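Local coordinates for protein carboxylic ester hydrolase (Aspergillus niger, PDB 7K4O) that probably hydrolyses ester bonds of tannins, as a serine esterase of the tannase family whose pocket binds gallic acid, at residues I357-L360 / G365-L368; W215-T220 / S385-Y390; P476-N481 / Q512-W517; M482-D487 / V493-L498; G118-G123 / Y152-E157. All coordinates share one frame; numbering follows the deposited sequence.

Contacts 1 and 2 belong to the helical insert between two strands of the main sheet, and they meet where Leu360 O accepts from the Tyr390 hydroxyl; contact 1 is nested within the loop closed by contact 2. Contact 2 is buried and reaches the gallic acid pocket, whereas contact 1 is only partly buried and mostly apolar. Contacts 3, 4 and 5 are buried, though Val493 of contact 4 is exposed. Contacts 3 and 4 lie across the chain's centre from the first two and share the backbone bond of Leu514 N to Leu498 O; both pack prolines and aliphatic groups near glycans, contact 4 adding a bridging water. Contact 5 joins a main-sheet strand to a helix through small carbon contacts and a bridging water.

Contact 1 (I357-L360 / G365-L368); sequences IALL and GTTL
A first torsion of -151° swings Leu368 CG to the far side of its backbone N, and at Ile357 a chi1 of -58° leaves CG2 opposite the nitrogen; the two branched side chains then cross at a slant, with Leu368 CD1 3.9 Å from Ile357 CG2. The second methyl of the leucine, CD2, comes alongside Ile357 CB at 4.1 Å. Beside this apolar patch, the methyl of Ala358 points into the loop and is received by backbone oxygens, Gly365 O at 3.4 Å from its CB and Thr367 O at 3.5 Å. Further along the helix Leu359 CD1 and Thr366 CG2 run side by side in the same direction, 4.1 Å apart. Gly365 N adds a weak hydrogen bond to Ala358 O (3.3 Å, 128° at the hydrogen), bent well away from straight. Ala358 also shares a backbone bond with Asn364, so the chain folds back on helix 351-361 directly after leaving it. Leu223, from a loop, and Asp362, just past the helix end, also touch Ile357. The weak bond and its Asn364 neighbour thus close the turn, while methyl packing makes up most of the contact between 357-360 and 365-368.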
# COMPACT_ATOMS: atom_id res chain seq x y z
N ILE A 357 -16.99 6.30 5.72
CA ILE A 357 -18.47 6.51 5.79
C ILE A 357 -18.78 7.99 5.92
O ILE A 357 -19.64 8.51 5.17
CB ILE A 357 -19.11 5.65 6.89
CG1 ILE A 357 -18.84 4.16 6.68
CG2 ILE A 357 -20.61 5.97 7.00
CD1 ILE A 357 -19.13 3.61 5.30
N ALA A 358 -18.13 8.69 6.84
CA ALA A 358 -18.44 10.11 7.10
C ALA A 358 -18.10 10.97 5.87
O ALA A 358 -18.86 11.90 5.53
CB ALA A 358 -17.73 10.61 8.33
N LEU A 359 -16.94 10.75 5.23
CA LEU A 359 -16.41 11.65 4.19
C LEU A 359 -17.00 11.33 2.81
O LEU A 359 -17.30 12.26 2.08
CB LEU A 359 -14.89 11.50 4.11
CG LEU A 359 -14.19 12.50 3.21
CD1 LEU A 359 -14.28 13.91 3.76
CD2 LEU A 359 -12.77 12.03 2.98
N LEU A 360 -17.05 10.06 2.42
CA LEU A 360 -17.31 9.70 1.02
C LEU A 360 -18.67 9.02 0.85
O LEU A 360 -19.09 8.86 -0.28
CB LEU A 360 -16.16 8.84 0.51
CG LEU A 360 -14.87 9.62 0.25
CD1 LEU A 360 -13.72 8.64 0.16
CD2 LEU A 360 -15.00 10.43 -1.02
N GLY A 365 -18.35 14.75 7.15
CA GLY A 365 -17.39 14.74 8.26
C GLY A 365 -16.24 13.82 7.96
O GLY A 365 -16.17 13.25 6.86
N THR A 366 -15.36 13.66 8.94
CA THR A 366 -14.18 12.76 8.84
C THR A 366 -14.21 11.75 9.98
O THR A 366 -13.34 10.89 10.03
CB THR A 366 -12.88 13.57 8.79
OG1 THR A 366 -12.87 14.44 9.92
CG2 THR A 366 -12.74 14.36 7.50
N THR A 367 -15.24 11.79 10.81
CA THR A 367 -15.39 10.88 11.97
C THR A 367 -16.84 10.42 12.03
O THR A 367 -17.72 11.26 11.79
CB THR A 367 -14.98 11.59 13.28
OG1 THR A 367 -13.60 11.94 13.14
CG2 THR A 367 -15.17 10.74 14.52
N LEU A 368 -17.03 9.18 12.36
CA LEU A 368 -18.36 8.60 12.64
C LEU A 368 -18.53 8.57 14.16
O LEU A 368 -17.63 8.03 14.89
CB LEU A 368 -18.33 7.22 12.00
CG LEU A 368 -19.65 6.66 11.52
CD1 LEU A 368 -20.34 7.61 10.54
CD2 LEU A 368 -19.41 5.29 10.94

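Contact 2 (W215-T220 / S385-Y390); sequences WSFQQT and SGLQEY. With GDE (3,4,5-trihydroxybenzoic acid), chain J.
The central hydroxyl of the bound gallic acid, OAE, is gripped by two successive glutamines of helix 215-221: it donates to Gln219 OE1 at 2.7 Å and accepts an almost straight bond from Gln218 NE2 (3.0 Å, 178°). Gln219 NE2 also reaches the neighbouring hydroxyl OAC at 2.8 Å, and this same amide nitrogen sits 3.2 Å above one face of the Trp215 ring, toward its rim. Ser421 O takes a second bond from Gln218 NE2. Behind this polar edge, helix 215-221 packs on helix 376-390; the axes of segments 215-220 and 385-390 approach to 8.5 Å, their directions 132° apart. Gly386 has no side chain, which lets Ser216 CB come within 3.4 Å of Gly386 C, while Ser216 OG bonds to Met383 O. Next to it Leu387 CB lies near the plane of the Phe217 ring, at its edge. Both helices fall between strands 205-209 and 410-416, consistent with the lid inserted into the α/β-hydrolase fold, helix 215-221 lining the gallic acid pocket and helix 376-390 packed behind it.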
# COMPACT_ATOMS: atom_id res chain seq x y z
N TRP A 215 -11.43 -0.15 -3.01
CA TRP A 215 -11.76 0.92 -2.06
C TRP A 215 -13.00 0.60 -1.19
O TRP A 215 -12.88 0.69 0.04
CB TRP A 215 -11.95 2.24 -2.80
CG TRP A 215 -12.07 3.39 -1.85
CD1 TRP A 215 -13.20 3.94 -1.32
CD2 TRP A 215 -10.98 4.21 -1.40
NE1 TRP A 215 -12.86 4.98 -0.50
CE2 TRP A 215 -11.51 5.19 -0.53
CE3 TRP A 215 -9.59 4.17 -1.60
CZ2 TRP A 215 -10.70 6.09 0.14
CZ3 TRP A 215 -8.79 5.08 -0.96
CH2 TRP A 215 -9.34 6.03 -0.10
N SER A 216 -14.13 0.29 -1.81
CA SER A 216 -15.39 0.19 -1.04
C SER A 216 -15.28 -0.98 -0.05
O SER A 216 -15.99 -0.93 0.98
CB SER A 216 -16.61 0.08 -1.98
OG SER A 216 -16.61 -1.15 -2.70
N PHE A 217 -14.55 -2.03 -0.37
CA PHE A 217 -14.44 -3.22 0.51
C PHE A 217 -13.37 -2.93 1.55
O PHE A 217 -13.58 -3.15 2.73
CB PHE A 217 -14.13 -4.46 -0.33
CG PHE A 217 -15.29 -4.99 -1.13
CD1 PHE A 217 -15.79 -4.29 -2.22
CD2 PHE A 217 -15.94 -6.15 -0.76
CE1 PHE A 217 -16.91 -4.74 -2.91
CE2 PHE A 217 -17.02 -6.62 -1.48
CZ PHE A 217 -17.50 -5.92 -2.54
N GLN A 218 -12.22 -2.39 1.12
CA GLN A 218 -11.07 -2.18 2.02
C GLN A 218 -11.45 -1.17 3.09
O GLN A 218 -11.09 -1.35 4.26
CB GLN A 218 -9.88 -1.68 1.20
CG GLN A 218 -8.77 -1.06 2.06
CD GLN A 218 -8.28 -1.95 3.19
OE1 GLN A 218 -8.36 -3.17 3.10
NE2 GLN A 218 -7.70 -1.30 4.19
N GLN A 219 -12.08 -0.02 2.75
CA GLN A 219 -12.31 1.01 3.76
C GLN A 219 -13.43 0.51 4.72
O GLN A 219 -13.30 0.66 5.95
CB GLN A 219 -12.72 2.36 3.17
CG GLN A 219 -11.75 2.92 2.12
CD GLN A 219 -10.31 2.90 2.54
OE1 GLN A 219 -10.00 2.97 3.74
NE2 GLN A 219 -9.41 2.93 1.54
N THR A 220 -14.46 -0.09 4.17
CA THR A 220 -15.61 -0.50 5.01
C THR A 220 -15.20 -1.65 5.95
O THR A 220 -15.70 -1.66 7.11
CB THR A 220 -16.79 -0.90 4.16
OG1 THR A 220 -17.11 0.16 3.24
CG2 THR A 220 -18.01 -1.22 5.00
N SER A 385 -22.69 -0.75 -2.58
CA SER A 385 -23.08 0.58 -3.13
C SER A 385 -21.83 1.37 -3.50
O SER A 385 -21.86 2.06 -4.54
CB SER A 385 -23.98 1.39 -2.24
OG SER A 385 -23.37 1.66 -1.01
N GLY A 386 -20.80 1.28 -2.68
CA GLY A 386 -19.55 2.02 -2.97
C GLY A 386 -18.84 1.49 -4.19
O GLY A 386 -18.12 2.24 -4.85
N LEU A 387 -18.98 0.20 -4.48
CA LEU A 387 -18.36 -0.38 -5.70
C LEU A 387 -18.89 0.35 -6.92
O LEU A 387 -18.09 0.75 -7.78
CB LEU A 387 -18.65 -1.89 -5.73
CG LEU A 387 -18.22 -2.62 -6.98
CD1 LEU A 387 -16.71 -2.48 -7.19
CD2 LEU A 387 -18.61 -4.10 -6.90
N GLN A 388 -20.20 0.54 -7.00
CA GLN A 388 -20.79 1.26 -8.17
C GLN A 388 -20.31 2.72 -8.16
O GLN A 388 -19.94 3.26 -9.22
CB GLN A 388 -22.32 1.12 -8.18
CG GLN A 388 -22.95 1.81 -9.37
CD GLN A 388 -24.44 1.57 -9.53
OE1 GLN A 388 -25.13 1.02 -8.63
NE2 GLN A 388 -24.94 2.03 -10.67
N GLU A 389 -20.40 3.38 -7.02
CA GLU A 389 -20.18 4.85 -6.94
C GLU A 389 -18.70 5.18 -7.25
O GLU A 389 -18.46 6.19 -7.94
CB GLU A 389 -20.58 5.32 -5.54
CG GLU A 389 -20.30 6.80 -5.26
CD GLU A 389 -21.07 7.32 -4.03
OE1 GLU A 389 -21.55 6.48 -3.17
OE2 GLU A 389 -21.17 8.56 -3.90
N TYR A 390 -17.77 4.34 -6.81
CA TYR A 390 -16.32 4.66 -6.87
C TYR A 390 -15.58 3.80 -7.88
O TYR A 390 -14.33 3.98 -8.00
CB TYR A 390 -15.73 4.67 -5.45
CG TYR A 390 -16.24 5.83 -4.63
CD1 TYR A 390 -16.06 7.12 -5.05
CD2 TYR A 390 -17.03 5.65 -3.50
CE1 TYR A 390 -16.62 8.21 -4.41
CE2 TYR A 390 -17.56 6.73 -2.83
CZ TYR A 390 -17.34 8.02 -3.26
OH TYR A 390 -17.91 9.10 -2.66
OAA GDE J . -2.00 4.54 3.40
OAB GDE J . -1.69 3.54 5.36
OAC GDE J . -7.05 3.95 2.64
OAD GDE J . -5.83 0.56 5.78
OAE GDE J . -7.68 1.73 4.24
CAF GDE J . -4.74 3.89 3.49
CAG GDE J . -4.11 2.16 5.09
CAH GDE J . -2.42 3.83 4.37
CAI GDE J . -6.05 3.38 3.45
CAJ GDE J . -5.44 1.67 5.09
CAK GDE J . -3.83 3.29 4.35
CAL GDE J . -6.37 2.25 4.26

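Contact 3 (P476-N481 / Q512-W517); sequences PFPQTN and QQLCAW. With MAN (alpha-D-mannopyranose), chain B; NAG (2-acetamido-2-deoxy-beta-D-glucopyranose), chain C.
The side chains of Pro476 and Gln512 cross at about a right angle, OE1 of the flat Gln512 amide lying 3.5 Å from CG of the Pro476 ring. The motif is a small three-stranded antiparallel sheet in which 476-477 and 511-514 are the outer strands: strand 498-502 runs between them, so no backbone bond joins the two directly, and they meet through side chains on one side of the sheet. One residue on from Pro476, the Phe477 ring carries Pro478 CD on one face, 3.5 Å above its plane and offset toward the rim. Leu514 provides the bridge. A chi1 of -50° puts its CG beside the backbone N, opposite the carbonyl carbon, from where CD2 meets Pro476 CG at 3.9 Å and CD1 meets Pro478 CB at 4.3 Å. Val460 of the main sheet touches both Pro478 and Leu514, which seats this little sheet against the edge strand 455-460. A disulfide from Cys515 to Cys532 ties down the chain just past the strand. On the other segment, Gln479 reaches out to a glycan attached to the protein: its chain is extended beyond CG, NE2 bonds to Ser47 O, and OE1 accepts a hydrogen bond of 2.7 Å from O4 of the mannose.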
# COMPACT_ATOMS: atom_id res chain seq x y z
N PRO A 476 12.17 -10.65 7.23
CA PRO A 476 12.87 -9.87 6.22
C PRO A 476 11.99 -8.74 5.70
O PRO A 476 10.81 -8.65 6.05
CB PRO A 476 13.07 -10.90 5.11
CG PRO A 476 11.81 -11.71 5.17
CD PRO A 476 11.48 -11.80 6.65
N PHE A 477 12.56 -7.85 4.88
CA PHE A 477 11.78 -6.75 4.29
C PHE A 477 12.44 -6.40 2.98
O PHE A 477 13.67 -6.36 2.92
CB PHE A 477 11.72 -5.55 5.22
CG PHE A 477 10.60 -4.61 4.86
CD1 PHE A 477 9.29 -4.87 5.24
CD2 PHE A 477 10.87 -3.48 4.11
CE1 PHE A 477 8.27 -4.02 4.84
CE2 PHE A 477 9.85 -2.63 3.72
CZ PHE A 477 8.55 -2.91 4.08
N PRO A 478 11.67 -6.14 1.90
CA PRO A 478 12.28 -5.82 0.60
C PRO A 478 12.72 -4.37 0.57
O PRO A 478 11.95 -3.46 0.29
CB PRO A 478 11.18 -6.19 -0.40
CG PRO A 478 9.89 -5.86 0.37
CD PRO A 478 10.19 -6.24 1.83
N GLN A 479 13.99 -4.13 0.88
CA GLN A 479 14.56 -2.78 1.00
C GLN A 479 15.21 -2.34 -0.32
O GLN A 479 15.61 -1.19 -0.43
CB GLN A 479 15.58 -2.77 2.14
CG GLN A 479 16.15 -1.39 2.46
CD GLN A 479 17.11 -1.44 3.66
OE1 GLN A 479 18.00 -2.31 3.69
NE2 GLN A 479 17.00 -0.48 4.56
N THR A 480 15.26 -3.19 -1.31
CA THR A 480 16.08 -2.94 -2.52
C THR A 480 15.20 -3.01 -3.78
O THR A 480 15.66 -3.45 -4.84
CB THR A 480 17.28 -3.91 -2.52
OG1 THR A 480 16.83 -5.27 -2.46
CG2 THR A 480 18.27 -3.54 -1.43
N ASN A 481 13.93 -2.61 -3.69
CA ASN A 481 13.03 -2.81 -4.84
C ASN A 481 13.42 -1.93 -6.03
O ASN A 481 13.17 -2.37 -7.16
CB ASN A 481 11.58 -2.62 -4.47
CG ASN A 481 11.07 -3.74 -3.59
OD1 ASN A 481 11.64 -4.84 -3.56
ND2 ASN A 481 9.93 -3.50 -2.94
N GLN A 512 17.71 -12.36 2.68
CA GLN A 512 16.70 -13.41 2.43
C GLN A 512 16.04 -13.17 1.07
O GLN A 512 16.18 -12.07 0.51
CB GLN A 512 15.62 -13.42 3.51
CG GLN A 512 16.06 -14.18 4.76
CD GLN A 512 14.93 -14.41 5.74
OE1 GLN A 512 13.78 -14.64 5.37
NE2 GLN A 512 15.28 -14.33 7.01
N GLN A 513 15.46 -14.22 0.54
CA GLN A 513 14.74 -14.18 -0.72
C GLN A 513 13.24 -14.39 -0.44
O GLN A 513 12.90 -15.22 0.41
CB GLN A 513 15.32 -15.19 -1.68
CG GLN A 513 16.78 -14.90 -2.07
CD GLN A 513 16.93 -13.53 -2.70
OE1 GLN A 513 16.18 -13.21 -3.61
NE2 GLN A 513 17.91 -12.75 -2.26
N LEU A 514 12.39 -13.75 -1.25
CA LEU A 514 10.90 -13.94 -1.15
C LEU A 514 10.39 -14.67 -2.37
O LEU A 514 10.71 -14.30 -3.53
CB LEU A 514 10.23 -12.58 -0.97
CG LEU A 514 10.75 -11.65 0.09
CD1 LEU A 514 9.99 -10.31 0.04
CD2 LEU A 514 10.61 -12.24 1.48
N CYS A 515 9.62 -15.75 -2.15
CA CYS A 515 8.97 -16.55 -3.20
C CYS A 515 7.91 -15.72 -3.93
O CYS A 515 7.22 -14.90 -3.27
CB CYS A 515 8.30 -17.79 -2.61
SG CYS A 515 9.51 -18.92 -1.85
N ALA A 516 7.82 -15.90 -5.23
CA ALA A 516 6.83 -15.28 -6.12
C ALA A 516 5.58 -16.15 -6.10
O ALA A 516 5.66 -17.36 -6.39
CB ALA A 516 7.34 -15.17 -7.53
N TRP A 517 4.46 -15.52 -5.81
CA TRP A 517 3.12 -16.14 -5.94
C TRP A 517 3.04 -16.81 -7.29
O TRP A 517 3.48 -16.27 -8.30
CB TRP A 517 2.03 -15.04 -5.80
CG TRP A 517 0.65 -15.59 -5.87
CD1 TRP A 517 -0.18 -15.63 -6.94
CD2 TRP A 517 -0.03 -16.30 -4.82
NE1 TRP A 517 -1.33 -16.31 -6.63
CE2 TRP A 517 -1.25 -16.75 -5.34
CE3 TRP A 517 0.32 -16.67 -3.51
CZ2 TRP A 517 -2.14 -17.52 -4.60
CZ3 TRP A 517 -0.58 -17.40 -2.76
CH2 TRP A 517 -1.78 -17.84 -3.32
C1 MAN B . 24.16 -1.77 4.35
C2 MAN B . 23.11 -0.74 3.84
C3 MAN B . 21.82 -0.99 4.61
C4 MAN B . 21.27 -2.40 4.37
C5 MAN B . 22.38 -3.42 4.66
C6 MAN B . 22.12 -4.80 4.14
O2 MAN B . 22.86 -0.93 2.44
O3 MAN B . 20.97 0.07 4.21
O4 MAN B . 20.17 -2.63 5.26
O5 MAN B . 23.64 -3.07 4.05
O6 MAN B . 23.19 -5.78 4.61
C1 NAG C . 19.96 -7.62 -2.01
C2 NAG C . 20.79 -6.60 -2.74
C3 NAG C . 22.22 -6.65 -2.19
C4 NAG C . 22.20 -6.44 -0.68
C5 NAG C . 21.28 -7.50 -0.07
C6 NAG C . 21.13 -7.37 1.44
C7 NAG C . 20.22 -6.04 -4.99
C8 NAG C . 20.14 -6.27 -6.43
N2 NAG C . 20.77 -6.90 -4.13
O3 NAG C . 22.97 -5.58 -2.79
O4 NAG C . 23.57 -6.66 -0.23
O5 NAG C . 19.98 -7.34 -0.64
O6 NAG C . 20.23 -8.32 1.93
O7 NAG C . 19.77 -4.99 -4.65

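Contact 4 (M482-D487 / V493-L498); sequences MAVMID and VVPTTL. With FWN (2-[2-(2-ethoxyethoxy)ethoxy]ethanol), chain S.
Asp487 meets Val493 along its whole length. Its CB stands 4.0 Å from Val493 CB, its CG lies 3.5 Å from Val493 CG2, and at the tip OD1 and OD2 each lie 3.5 Å from that same Val493 CG2, while OD1 bonds to Asn491 ND2. A chi1 of -136°, off a staggered position, turns the carboxylate across the valine. The backbone tightens this corner: Val493 N donates to Asp487 O at 2.9 Å and 165°, from well above the carbonyl plane. One turn back, Val484 CG1 touches both Pro495 CB at 3.8 Å and Leu498 CD1 at 3.9 Å, and a water donates to both Val484 O and Val493 O, bridging helix and loop. Pro495 centres an inverse gamma turn, a tight turn on the way from helix 481-491 to strand 498-502. Polar bonds therefore gather where the loop leaves the helix, and apolar packing takes over nearer the strand; the water, donating to both carbonyl oxygens, lets two acceptors face each other across the gap.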
# COMPACT_ATOMS: atom_id res chain seq x y z
N MET A 482 13.94 -0.73 -5.82
CA MET A 482 14.29 0.15 -6.96
C MET A 482 15.46 -0.49 -7.74
O MET A 482 15.39 -0.62 -8.99
CB MET A 482 14.64 1.54 -6.49
CG MET A 482 14.86 2.50 -7.61
SD MET A 482 13.33 2.78 -8.61
CE MET A 482 14.00 4.14 -9.58
N ALA A 483 16.46 -0.99 -7.02
CA ALA A 483 17.59 -1.66 -7.70
C ALA A 483 17.08 -2.90 -8.45
O ALA A 483 17.53 -3.14 -9.59
CB ALA A 483 18.70 -2.03 -6.71
N VAL A 484 16.18 -3.69 -7.85
CA VAL A 484 15.68 -4.93 -8.50
C VAL A 484 14.89 -4.56 -9.75
O VAL A 484 15.01 -5.25 -10.80
CB VAL A 484 14.89 -5.78 -7.49
CG1 VAL A 484 14.11 -6.91 -8.17
CG2 VAL A 484 15.83 -6.31 -6.42
N MET A 485 14.03 -3.54 -9.64
CA MET A 485 13.19 -3.09 -10.79
C MET A 485 14.09 -2.56 -11.91
O MET A 485 13.85 -2.90 -13.06
CB MET A 485 12.16 -2.06 -10.33
CG MET A 485 11.25 -1.64 -11.44
SD MET A 485 10.33 -2.93 -12.27
CE MET A 485 8.92 -3.05 -11.15
N ILE A 486 15.06 -1.74 -11.57
CA ILE A 486 16.02 -1.25 -12.60
C ILE A 486 16.67 -2.45 -13.29
O ILE A 486 16.80 -2.44 -14.53
CB ILE A 486 17.05 -0.31 -11.98
CG1 ILE A 486 16.42 1.04 -11.63
CG2 ILE A 486 18.24 -0.15 -12.92
CD1 ILE A 486 17.23 1.83 -10.68
N ASP A 487 17.15 -3.40 -12.51
CA ASP A 487 17.82 -4.58 -13.11
C ASP A 487 16.87 -5.34 -14.05
O ASP A 487 17.29 -5.82 -15.12
CB ASP A 487 18.30 -5.46 -11.99
CG ASP A 487 19.72 -5.99 -12.19
OD1 ASP A 487 20.41 -5.53 -13.12
OD2 ASP A 487 20.07 -6.88 -11.40
N VAL A 493 17.28 -8.60 -15.95
CA VAL A 493 17.42 -9.54 -14.80
C VAL A 493 16.04 -9.83 -14.19
O VAL A 493 15.49 -8.97 -13.47
CB VAL A 493 18.40 -9.02 -13.77
CG1 VAL A 493 18.51 -9.95 -12.58
CG2 VAL A 493 19.76 -8.74 -14.39
N VAL A 494 15.51 -11.02 -14.41
CA VAL A 494 14.15 -11.38 -13.92
C VAL A 494 14.22 -11.70 -12.44
O VAL A 494 15.06 -12.51 -11.99
CB VAL A 494 13.56 -12.56 -14.69
CG1 VAL A 494 12.24 -12.99 -14.07
CG2 VAL A 494 13.43 -12.19 -16.16
N PRO A 495 13.37 -11.07 -11.61
CA PRO A 495 13.38 -11.33 -10.16
C PRO A 495 12.67 -12.60 -9.75
O PRO A 495 11.56 -12.55 -9.15
CB PRO A 495 12.67 -10.11 -9.58
CG PRO A 495 11.74 -9.68 -10.64
CD PRO A 495 12.41 -9.99 -11.95
N THR A 496 13.28 -13.74 -10.04
CA THR A 496 12.68 -15.04 -9.68
C THR A 496 12.19 -15.02 -8.23
O THR A 496 10.99 -15.36 -7.97
CB THR A 496 13.72 -16.14 -9.94
OG1 THR A 496 14.16 -15.97 -11.28
CG2 THR A 496 13.13 -17.51 -9.78
N THR A 497 13.06 -14.71 -7.30
CA THR A 497 12.68 -14.37 -5.92
C THR A 497 12.91 -12.87 -5.76
O THR A 497 13.74 -12.28 -6.49
CB THR A 497 13.46 -15.18 -4.88
OG1 THR A 497 14.86 -14.96 -5.13
CG2 THR A 497 13.08 -16.64 -4.96
N LEU A 498 12.23 -12.23 -4.81
CA LEU A 498 12.47 -10.81 -4.54
C LEU A 498 13.50 -10.66 -3.41
O LEU A 498 13.36 -11.31 -2.36
CB LEU A 498 11.16 -10.11 -4.16
CG LEU A 498 11.28 -8.60 -3.93
CD1 LEU A 498 11.76 -7.93 -5.21
CD2 LEU A 498 9.91 -8.03 -3.52
O4 FWN S . 21.99 0.82 -10.61
C5 FWN S . 21.18 -0.06 -9.90
C6 FWN S . 20.78 -1.30 -10.62
O7 FWN S . 20.76 -2.51 -9.99
C8 FWN S . 21.92 -3.25 -9.94
C9 FWN S . 22.06 -4.21 -8.82
O10 FWN S . 22.71 -3.79 -7.67
C11 FWN S . 23.48 -4.69 -6.95
C12 FWN S . 24.03 -4.23 -5.66
O13 FWN S . 24.79 -3.08 -5.72
C14 FWN S . 25.13 -2.46 -4.53
C1 FWN S . 25.75 -1.10 -4.53
O HOH W 1 15.79 -7.88 -11.05

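Contact 5 (G118-G123 / Y152-E157); sequences GMTDGG and YKAHRE
Ala154 CB makes the close contacts of segment 152-157, and it touches two carbons: Gly122 CA at 4.0 Å and Thr120 CG2 at 4.1 Å. With chi1 at 180°, Thr120 turns its hydroxyl to the far side from its own nitrogen, leaving the methyl to face the helix. The hydroxyl oxygen is then well engaged. A water lies 2.7 Å from Thr120 OG1 and donates to Ala154 O at 2.8 Å, linking strand end and helix where no direct bond does so. Thr120 OG1 also accepts from Gly122 N (2.9 Å, 163°), which makes an ST turn; overlapping it, Asp121 OD1 accepts from Gly123 N at 2.8 Å in an Asx turn. These two turns carry the chain out of strand 115-120, part of the large mixed sheet of the α/β-hydrolase fold, and the positive phi of both Gly122 and Gly123 belongs to the bend. Around this lie the residues that hold each side. Asp121 OD1 has a second donor in Leu75 N, and OD2 takes Gly126 N, so the carboxylate fixes the turn to strand 74-81 and to the following loop; Val74 and Leu76 of that strand touch Thr120. On the helix, His155 NE2 bonds to Glu191 of helix 187-196, and Glu157 is held by the Tyr64 hydroxyl and His66 NE2 through its separate oxygens.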
# COMPACT_ATOMS: atom_id res chain seq x y z
N GLY A 118 9.79 12.82 -8.16
CA GLY A 118 8.71 13.80 -8.00
C GLY A 118 7.59 13.38 -7.07
O GLY A 118 7.30 12.20 -6.88
N MET A 119 6.94 14.41 -6.53
CA MET A 119 5.68 14.25 -5.79
C MET A 119 4.77 15.44 -6.07
O MET A 119 5.21 16.50 -6.53
CB MET A 119 5.96 14.12 -4.29
CG MET A 119 6.45 15.40 -3.67
SD MET A 119 6.89 14.97 -1.91
CE MET A 119 7.27 16.60 -1.33
N THR A 120 3.50 15.26 -5.74
CA THR A 120 2.48 16.30 -5.94
C THR A 120 1.77 16.60 -4.61
O THR A 120 1.69 15.75 -3.71
CB THR A 120 1.45 15.83 -6.98
OG1 THR A 120 0.45 16.84 -7.18
CG2 THR A 120 0.80 14.52 -6.67
N ASP A 121 1.21 17.78 -4.54
CA ASP A 121 0.27 18.11 -3.45
C ASP A 121 -1.17 17.85 -3.87
O ASP A 121 -2.05 18.10 -3.06
CB ASP A 121 0.43 19.53 -2.93
CG ASP A 121 -0.35 20.61 -3.62
OD1 ASP A 121 -0.74 20.44 -4.81
OD2 ASP A 121 -0.53 21.69 -2.96
N GLY A 122 -1.42 17.43 -5.11
CA GLY A 122 -2.78 17.04 -5.51
C GLY A 122 -3.73 18.18 -5.72
O GLY A 122 -4.93 17.90 -6.04
N GLY A 123 -3.29 19.42 -5.57
CA GLY A 123 -4.18 20.60 -5.56
C GLY A 123 -4.79 20.86 -4.20
O GLY A 123 -5.72 21.69 -4.13
N TYR A 152 -6.74 9.57 -9.53
CA TYR A 152 -5.77 9.24 -10.61
C TYR A 152 -5.26 10.45 -11.36
O TYR A 152 -4.23 10.30 -12.05
CB TYR A 152 -6.38 8.23 -11.59
CG TYR A 152 -7.50 8.75 -12.45
CD1 TYR A 152 -7.25 9.42 -13.63
CD2 TYR A 152 -8.85 8.56 -12.09
CE1 TYR A 152 -8.29 9.88 -14.44
CE2 TYR A 152 -9.89 8.99 -12.89
CZ TYR A 152 -9.61 9.65 -14.07
OH TYR A 152 -10.64 10.10 -14.87
N LYS A 153 -5.90 11.59 -11.31
CA LYS A 153 -5.52 12.64 -12.28
C LYS A 153 -4.22 13.30 -11.85
O LYS A 153 -3.41 13.72 -12.74
CB LYS A 153 -6.66 13.66 -12.46
CG LYS A 153 -6.44 14.66 -13.56
CD LYS A 153 -7.76 15.38 -13.99
CE LYS A 153 -8.32 16.26 -12.89
NZ LYS A 153 -9.43 17.10 -13.39
N ALA A 154 -4.00 13.54 -10.57
CA ALA A 154 -2.79 14.24 -10.09
C ALA A 154 -1.52 13.46 -10.48
O ALA A 154 -0.51 14.08 -10.91
CB ALA A 154 -2.83 14.42 -8.57
N HIS A 155 -1.55 12.15 -10.37
CA HIS A 155 -0.34 11.35 -10.72
C HIS A 155 -0.09 11.34 -12.23
O HIS A 155 1.08 11.38 -12.67
CB HIS A 155 -0.44 9.95 -10.17
CG HIS A 155 0.11 9.85 -8.80
ND1 HIS A 155 1.48 10.03 -8.54
CD2 HIS A 155 -0.51 9.69 -7.61
CE1 HIS A 155 1.66 9.96 -7.23
NE2 HIS A 155 0.46 9.72 -6.64
N ARG A 156 -1.14 11.33 -13.02
CA ARG A 156 -0.99 11.45 -14.49
C ARG A 156 -0.28 12.76 -14.84
O ARG A 156 0.67 12.76 -15.66
CB ARG A 156 -2.37 11.35 -15.13
CG ARG A 156 -2.39 11.51 -16.63
CD ARG A 156 -1.46 10.57 -17.28
NE ARG A 156 -1.74 10.59 -18.73
CZ ARG A 156 -0.97 9.95 -19.61
NH1 ARG A 156 0.05 9.20 -19.22
NH2 ARG A 156 -1.26 10.01 -20.89
N GLU A 157 -0.74 13.88 -14.25
CA GLU A 157 -0.17 15.22 -14.51
C GLU A 157 1.29 15.27 -14.04
O GLU A 157 2.14 15.83 -14.76
CB GLU A 157 -1.04 16.26 -13.85
CG GLU A 157 -2.40 16.43 -14.53
CD GLU A 157 -3.47 17.22 -13.77
OE1 GLU A 157 -3.17 17.74 -12.66
OE2 GLU A 157 -4.60 17.32 -14.32
O HOH W 2 -0.09 16.59 -9.83